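Local coordinates for protein 3-oxo-glucose-6-phosphate:glutamate aminotransferase (Bacillus subtilis subsp. subtilis, PDB 4K2M) that catalyses the reversible pyridoxal phosphate-dependent, glutamate-coupled transamination of 3-dehydro-glucose 6-phosphate to kanosamine 6-phosphate, a step toward the antibiotic kanosamine, at residues 324-329 and 414-419; 332-335 and 340-343; 136-141 and 265-270. All coordinates share one frame; numbering follows the deposited sequence.

Contact 1: residues 324-329 and 414-419; sequences DRYITQ and HLPLYP
Y326 reaches from its helix to L415, P416 and L417, and its phenol illustrates how one large side chain can serve an apolar and a polar partner at once. From CB, with CG anti to the carbonyl carbon and beside the backbone N (chi1 -88°), the ring is carried straight at the 414-419 chain. Its first carbons meet leucines: CD1 lies 4.0 Å from CD1 of L415, whereas CD2, on the other side of the ring, has CD1 of L417 at 4.2 Å near the ring plane. Further out the L415 methyl continues as a CH-pi contact, its CD1 standing 4.0 Å from the Y326 ring centroid and 15° off the normal, so it presses on the face while L417 borders the edge. At the far end CZ comes within 3.8 Å of L415 CB. The hydroxyl then finishes the path: OH donates a hydrogen bond of 2.7 Å to P416 O, meeting a lone pair in the carbonyl plane at a C=O...donor angle of 142°. That oxygen also lies in the plane of the ring, and CE2 of Y326 passes 3.3 Å from it. The bond gives the buried carbonyl a partner and ties the ring's outer end to the backbone at P416. F353 of strand 353-356, which is antiparallel to strand 412-415, meets the Y326 ring and also touches L415 and L417, while Q426, V429 and M430 of helix 423-441 pack on the same tyrosine, which thus lies between helix 312-329, helix 423-441 and the two-stranded sheet.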
# COMPACT_ATOMS: atom_id res chain seq x y z
N ASP A 324 -23.40 -24.46 -4.86
CA ASP A 324 -24.24 -25.66 -4.76
C ASP A 324 -25.36 -25.61 -5.80
O ASP A 324 -25.69 -26.63 -6.41
CB ASP A 324 -24.82 -25.76 -3.34
CG ASP A 324 -25.74 -26.96 -3.15
OD1 ASP A 324 -25.30 -28.11 -3.40
OD2 ASP A 324 -26.88 -26.76 -2.74
N ARG A 325 -25.91 -24.42 -6.01
CA ARG A 325 -27.05 -24.26 -6.93
C ARG A 325 -26.59 -24.45 -8.38
O ARG A 325 -27.28 -25.11 -9.16
CB ARG A 325 -27.69 -22.89 -6.72
CG ARG A 325 -29.08 -22.72 -7.35
CD ARG A 325 -29.80 -21.53 -6.72
NE ARG A 325 -31.18 -21.36 -7.18
CZ ARG A 325 -31.55 -20.61 -8.22
NH1 ARG A 325 -30.65 -19.96 -8.93
NH2 ARG A 325 -32.84 -20.49 -8.54
N TYR A 326 -25.43 -23.90 -8.73
CA TYR A 326 -24.84 -24.16 -10.05
C TYR A 326 -24.60 -25.65 -10.24
O TYR A 326 -24.90 -26.20 -11.30
CB TYR A 326 -23.49 -23.47 -10.19
CG TYR A 326 -23.50 -22.04 -10.70
CD1 TYR A 326 -24.34 -21.65 -11.75
CD2 TYR A 326 -22.63 -21.10 -10.16
CE1 TYR A 326 -24.31 -20.34 -12.22
CE2 TYR A 326 -22.60 -19.80 -10.63
CZ TYR A 326 -23.44 -19.43 -11.66
OH TYR A 326 -23.40 -18.14 -12.11
N ILE A 327 -24.01 -26.29 -9.24
CA ILE A 327 -23.58 -27.69 -9.42
C ILE A 327 -24.80 -28.59 -9.59
O ILE A 327 -24.82 -29.48 -10.43
CB ILE A 327 -22.69 -28.16 -8.26
CG1 ILE A 327 -21.33 -27.44 -8.33
CG2 ILE A 327 -22.50 -29.68 -8.29
CD1 ILE A 327 -20.48 -27.61 -7.05
N THR A 328 -25.83 -28.34 -8.79
CA THR A 328 -27.05 -29.12 -8.89
C THR A 328 -27.81 -28.84 -10.19
O THR A 328 -28.20 -29.77 -10.91
CB THR A 328 -27.94 -28.88 -7.66
OG1 THR A 328 -27.23 -29.32 -6.49
CG2 THR A 328 -29.26 -29.66 -7.76
N GLN A 329 -28.03 -27.57 -10.52
CA GLN A 329 -28.93 -27.24 -11.62
C GLN A 329 -28.28 -27.43 -13.00
O GLN A 329 -28.99 -27.61 -14.00
CB GLN A 329 -29.57 -25.85 -11.45
CG GLN A 329 -30.53 -25.81 -10.22
CD GLN A 329 -31.47 -24.62 -10.20
OE1 GLN A 329 -31.76 -24.00 -11.23
NE2 GLN A 329 -31.98 -24.30 -9.00
N HIS A 414 -15.22 -19.25 -16.09
CA HIS A 414 -15.76 -18.82 -14.81
C HIS A 414 -17.13 -18.19 -14.97
O HIS A 414 -17.33 -17.32 -15.84
CB HIS A 414 -14.78 -17.86 -14.12
CG HIS A 414 -13.51 -18.54 -13.69
ND1 HIS A 414 -12.31 -18.38 -14.36
CD2 HIS A 414 -13.28 -19.42 -12.69
CE1 HIS A 414 -11.39 -19.12 -13.77
NE2 HIS A 414 -11.95 -19.76 -12.75
N LEU A 415 -18.06 -18.63 -14.11
CA LEU A 415 -19.43 -18.13 -14.11
C LEU A 415 -19.58 -17.11 -13.00
O LEU A 415 -18.90 -17.23 -11.98
CB LEU A 415 -20.38 -19.29 -13.86
CG LEU A 415 -20.24 -20.47 -14.81
CD1 LEU A 415 -21.39 -21.43 -14.51
CD2 LEU A 415 -20.28 -20.01 -16.26
N PRO A 416 -20.47 -16.12 -13.16
CA PRO A 416 -20.63 -15.10 -12.11
C PRO A 416 -20.94 -15.72 -10.75
O PRO A 416 -21.79 -16.61 -10.65
CB PRO A 416 -21.85 -14.29 -12.59
CG PRO A 416 -21.78 -14.41 -14.09
CD PRO A 416 -21.31 -15.83 -14.35
N LEU A 417 -20.23 -15.27 -9.71
CA LEU A 417 -20.48 -15.76 -8.34
C LEU A 417 -19.89 -14.77 -7.34
O LEU A 417 -18.67 -14.58 -7.26
CB LEU A 417 -19.94 -17.18 -8.14
CG LEU A 417 -20.50 -17.93 -6.91
CD1 LEU A 417 -20.31 -19.45 -7.02
CD2 LEU A 417 -19.88 -17.44 -5.59
N TYR A 418 -20.75 -14.11 -6.57
CA TYR A 418 -20.28 -13.23 -5.52
C TYR A 418 -21.46 -13.10 -4.57
O TYR A 418 -22.59 -13.42 -4.96
CB TYR A 418 -19.79 -11.89 -6.09
CG TYR A 418 -20.83 -11.17 -6.93
CD1 TYR A 418 -21.66 -10.20 -6.38
CD2 TYR A 418 -20.96 -11.46 -8.28
CE1 TYR A 418 -22.63 -9.55 -7.15
CE2 TYR A 418 -21.92 -10.82 -9.06
CZ TYR A 418 -22.75 -9.87 -8.48
OH TYR A 418 -23.69 -9.24 -9.26
N PRO A 419 -21.22 -12.68 -3.32
CA PRO A 419 -22.33 -12.82 -2.35
C PRO A 419 -23.61 -12.04 -2.67
O PRO A 419 -24.70 -12.54 -2.35
CB PRO A 419 -21.72 -12.31 -1.04
CG PRO A 419 -20.27 -12.50 -1.20
CD PRO A 419 -19.96 -12.27 -2.67

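Contact 2: residues 332-335 and 340-343; sequences ELQN and ELPE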
# COMPACT_ATOMS: atom_id res chain seq x y z
N GLU A 332 -27.09 -31.92 -15.50
CA GLU A 332 -27.35 -32.66 -16.73
C GLU A 332 -26.26 -32.43 -17.76
O GLU A 332 -25.86 -33.35 -18.49
CB GLU A 332 -28.71 -32.27 -17.31
CG GLU A 332 -29.14 -33.15 -18.49
CD GLU A 332 -30.26 -32.52 -19.32
OE1 GLU A 332 -31.16 -31.86 -18.74
OE2 GLU A 332 -30.23 -32.67 -20.56
N LEU A 333 -25.75 -31.19 -17.83
CA LEU A 333 -24.72 -30.87 -18.81
C LEU A 333 -23.44 -31.64 -18.54
O LEU A 333 -22.69 -31.98 -19.46
CB LEU A 333 -24.44 -29.36 -18.85
CG LEU A 333 -25.60 -28.46 -19.30
CD1 LEU A 333 -25.23 -26.99 -19.18
CD2 LEU A 333 -25.99 -28.79 -20.74
N GLN A 334 -23.18 -31.94 -17.27
CA GLN A 334 -22.02 -32.75 -16.93
C GLN A 334 -22.31 -34.23 -17.10
O GLN A 334 -21.45 -34.98 -17.56
CB GLN A 334 -21.55 -32.48 -15.50
CG GLN A 334 -20.45 -33.44 -15.04
CD GLN A 334 -19.86 -33.05 -13.70
OE1 GLN A 334 -18.71 -32.61 -13.62
NE2 GLN A 334 -20.63 -33.22 -12.64
N ASN A 335 -23.51 -34.67 -16.73
CA ASN A 335 -23.89 -36.07 -16.90
C ASN A 335 -23.79 -36.53 -18.35
O ASN A 335 -23.50 -37.70 -18.62
CB ASN A 335 -25.31 -36.31 -16.37
CG ASN A 335 -25.43 -36.07 -14.88
OD1 ASN A 335 -24.43 -36.13 -14.15
ND2 ASN A 335 -26.65 -35.81 -14.42
N GLU A 340 -17.49 -29.94 -17.48
CA GLU A 340 -17.12 -30.45 -16.16
C GLU A 340 -17.54 -29.42 -15.12
O GLU A 340 -17.32 -28.24 -15.31
CB GLU A 340 -15.61 -30.67 -16.06
CG GLU A 340 -15.08 -31.87 -16.82
CD GLU A 340 -13.57 -32.04 -16.63
OE1 GLU A 340 -13.12 -32.05 -15.46
OE2 GLU A 340 -12.83 -32.13 -17.64
N LEU A 341 -18.14 -29.88 -14.03
CA LEU A 341 -18.50 -28.99 -12.93
C LEU A 341 -17.53 -29.24 -11.78
O LEU A 341 -17.04 -30.36 -11.62
CB LEU A 341 -19.92 -29.30 -12.45
CG LEU A 341 -21.05 -28.85 -13.37
CD1 LEU A 341 -22.36 -29.58 -13.04
CD2 LEU A 341 -21.26 -27.33 -13.29
N PRO A 342 -17.30 -28.22 -10.95
CA PRO A 342 -16.47 -28.52 -9.78
C PRO A 342 -17.21 -29.42 -8.80
O PRO A 342 -18.43 -29.52 -8.84
CB PRO A 342 -16.22 -27.14 -9.15
CG PRO A 342 -17.42 -26.31 -9.58
CD PRO A 342 -17.83 -26.84 -10.94
N GLU A 343 -16.45 -30.10 -7.95
CA GLU A 343 -17.02 -30.96 -6.93
C GLU A 343 -17.53 -30.12 -5.76
O GLU A 343 -16.88 -29.15 -5.35
CB GLU A 343 -15.94 -31.93 -6.45
CG GLU A 343 -16.37 -32.89 -5.36
CD GLU A 343 -15.24 -33.84 -4.97
OE1 GLU A 343 -14.35 -34.06 -5.81
OE2 GLU A 343 -15.25 -34.34 -3.83
O HOH W 1 -19.69 -31.84 -9.92
O HOH W 2 -17.47 -32.84 -11.19
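Q334 holds L341 by its backbone: L341 N donates to OE1 of Q334 over 2.8 Å, almost straight at 173°. The N-H does not arrive in the plane of the amide; it comes from above, 58° out of it. Alongside this bond the leucine packs on the glutamine stem, with CD1 of L341 3.9 Å from CB of Q334, so the same side chain gives its aliphatic part to an apolar neighbour and its amide to a polar one. The extended glutamine, with CG anti to the backbone N (chi1 172°), spans from the helix to residues 340-343 of the same chain.

Water forms the next shell. One molecule sits 2.7 Å from OE1 of Q334 and also close to L341 O, with more acceptors in reach than it has protons. Another accepts from NE2 of Q334 at 3.2 Å and lies 2.9 Å from P342 O, which places a water between the amide and the backbone at P342. Behind these, L333 packs on L433, F434 and I437 of helix 423-441 and shares a backbone hydrogen bond with I339. E340 is paired through its backbone with K356 of strand 353-356, and its OE1 bonds to NE2 of Q175.

A glutamine from the last turn of helix 331-335 thus bonds to the backbone of the loop that leads on to strand 353-356, a local side-chain-to-backbone link in the C-terminal part of an aspartate aminotransferase-type fold.

Contact 3: residues 136-141 and 265-270; sequences LALGLN and EELAKK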
# COMPACT_ATOMS: atom_id res chain seq x y z
N LEU A 136 11.15 -13.73 2.05
CA LEU A 136 12.37 -13.17 2.60
C LEU A 136 12.55 -13.53 4.08
O LEU A 136 13.66 -13.85 4.51
CB LEU A 136 12.39 -11.65 2.40
CG LEU A 136 12.47 -11.20 0.94
CD1 LEU A 136 12.18 -9.71 0.81
CD2 LEU A 136 13.85 -11.51 0.34
N ALA A 137 11.47 -13.46 4.85
CA ALA A 137 11.53 -13.80 6.27
C ALA A 137 11.93 -15.26 6.48
O ALA A 137 12.60 -15.59 7.45
CB ALA A 137 10.19 -13.50 6.98
N LEU A 138 11.50 -16.12 5.56
CA LEU A 138 11.84 -17.54 5.60
C LEU A 138 13.28 -17.79 5.14
O LEU A 138 13.75 -18.93 5.15
CB LEU A 138 10.89 -18.33 4.71
CG LEU A 138 9.52 -18.69 5.30
CD1 LEU A 138 8.58 -19.18 4.19
CD2 LEU A 138 9.68 -19.78 6.35
N GLY A 139 13.98 -16.74 4.74
CA GLY A 139 15.40 -16.85 4.41
C GLY A 139 15.71 -17.00 2.94
O GLY A 139 16.81 -17.46 2.60
N LEU A 140 14.78 -16.61 2.07
CA LEU A 140 15.05 -16.70 0.63
C LEU A 140 16.26 -15.87 0.23
O LEU A 140 16.32 -14.68 0.53
CB LEU A 140 13.85 -16.26 -0.23
CG LEU A 140 14.11 -16.45 -1.73
CD1 LEU A 140 12.89 -17.00 -2.46
CD2 LEU A 140 14.59 -15.16 -2.43
N ASN A 141 17.20 -16.51 -0.46
CA ASN A 141 18.35 -15.82 -1.04
C ASN A 141 18.24 -15.82 -2.56
O ASN A 141 17.61 -16.71 -3.12
CB ASN A 141 19.63 -16.54 -0.63
CG ASN A 141 19.85 -16.51 0.87
OD1 ASN A 141 19.73 -15.46 1.50
ND2 ASN A 141 20.15 -17.67 1.45
N GLU A 265 7.45 -17.77 16.23
CA GLU A 265 7.78 -16.44 16.75
C GLU A 265 8.97 -15.77 16.06
O GLU A 265 8.92 -14.58 15.75
CB GLU A 265 8.01 -16.48 18.27
CG GLU A 265 8.10 -15.09 18.93
CD GLU A 265 9.52 -14.53 18.94
OE1 GLU A 265 10.48 -15.32 18.78
OE2 GLU A 265 9.68 -13.30 19.11
N GLU A 266 10.05 -16.51 15.84
CA GLU A 266 11.21 -15.88 15.20
C GLU A 266 10.86 -15.49 13.77
O GLU A 266 11.31 -14.46 13.27
CB GLU A 266 12.43 -16.80 15.19
CG GLU A 266 13.05 -17.05 16.56
CD GLU A 266 13.81 -15.85 17.13
OE1 GLU A 266 14.00 -14.85 16.40
OE2 GLU A 266 14.21 -15.92 18.31
N LEU A 267 10.05 -16.32 13.12
CA LEU A 267 9.65 -16.04 11.75
C LEU A 267 8.75 -14.80 11.72
O LEU A 267 8.91 -13.93 10.87
CB LEU A 267 8.96 -17.25 11.13
CG LEU A 267 8.59 -17.23 9.66
CD1 LEU A 267 9.81 -16.88 8.80
CD2 LEU A 267 8.01 -18.60 9.28
N ALA A 268 7.82 -14.71 12.67
CA ALA A 268 6.98 -13.53 12.81
C ALA A 268 7.79 -12.26 12.99
O ALA A 268 7.49 -11.23 12.38
CB ALA A 268 6.00 -13.71 13.96
N LYS A 269 8.81 -12.32 13.84
CA LYS A 269 9.65 -11.16 14.08
C LYS A 269 10.33 -10.70 12.80
O LYS A 269 10.40 -9.49 12.49
CB LYS A 269 10.68 -11.47 15.17
CG LYS A 269 11.74 -10.38 15.32
CD LYS A 269 12.48 -10.50 16.64
CE LYS A 269 12.90 -11.93 16.91
NZ LYS A 269 14.10 -12.04 17.80
N LYS A 270 10.83 -11.67 12.03
CA LYS A 270 11.47 -11.33 10.77
C LYS A 270 10.47 -10.73 9.79
O LYS A 270 10.81 -9.82 9.04
CB LYS A 270 12.17 -12.57 10.17
CG LYS A 270 13.42 -13.00 10.93
CD LYS A 270 14.02 -14.28 10.33
CE LYS A 270 15.35 -14.67 10.98
NZ LYS A 270 15.17 -15.36 12.29
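Aliphatic packing carries most of this contact, with A137 and L138 at the end of one helix meeting L267 and K270 near the start of another. A137 CB sits in the notch between two side chains one helical turn apart, 3.9 Å from CD1 of L267 and the same distance from CB of K270. The alanine is small enough to let the backbones approach, the CA atoms of A137 and K270 being 5.1 Å apart. L138 starts out pointing away, yet its tip returns: CD2 lies 3.6 Å from CD2 of L267, and the two leucines cross at a slant. L267 can reach both partners because its CG is anti to the backbone N (chi1 -174°), which swings its two methyls across to the neighbouring helix.

A second group of contacts is made by a carbonyl rather than by side chains alone. A137 O has L267 CD1 at 3.4 Å and K270 CD at 3.5 Å, both van der Waals approaches of carbon to oxygen; the lysine lays its methylene chain there while its amino group leads off.

Backbone hydrogen bonds close the helix at this point. G139 ends helix 127-137 with a Schellman motif, its phi positive at 98° and its N bonded to L136 O at 2.9 Å, one of two bonds back into the last turn. The same helix opens with G127 and T128 of the pyridoxal phosphate site, and its partner, helix 265-275, follows strand 258-262 of the seven-stranded sheet of the large domain in this aminotransferase fold. At the start of helix 265-275, L267 N bonds to OD1 of N264.

One salt bridge lies within the second helix: K269 NZ and E266 OE1 pair at 3.1 Å, though the hydrogen bond within it is weak.

How the contacts relate
Contacts 1 and 2 adjoin, their centres 12 Å apart, and share a direct packing interface: I327 of the first helix meets P342 and L341 of the second contact, with I327 CD1 3.3 Å from P342 O. Helices 312-329 and 331-335 are consecutive, and both contacts lean on strand 353-356 and helix 423-441. Contact 1 is buried and settles its one polar bond without water; contact 2 lies at the surface, where waters extend the amide's reach. Contact 3 is remote, its centre about 39 Å from that of contact 1 and on the opposite side of the chain's centre. Partly buried, it joins two helices by aliphatic packing, with no hydrogen bond between its segments.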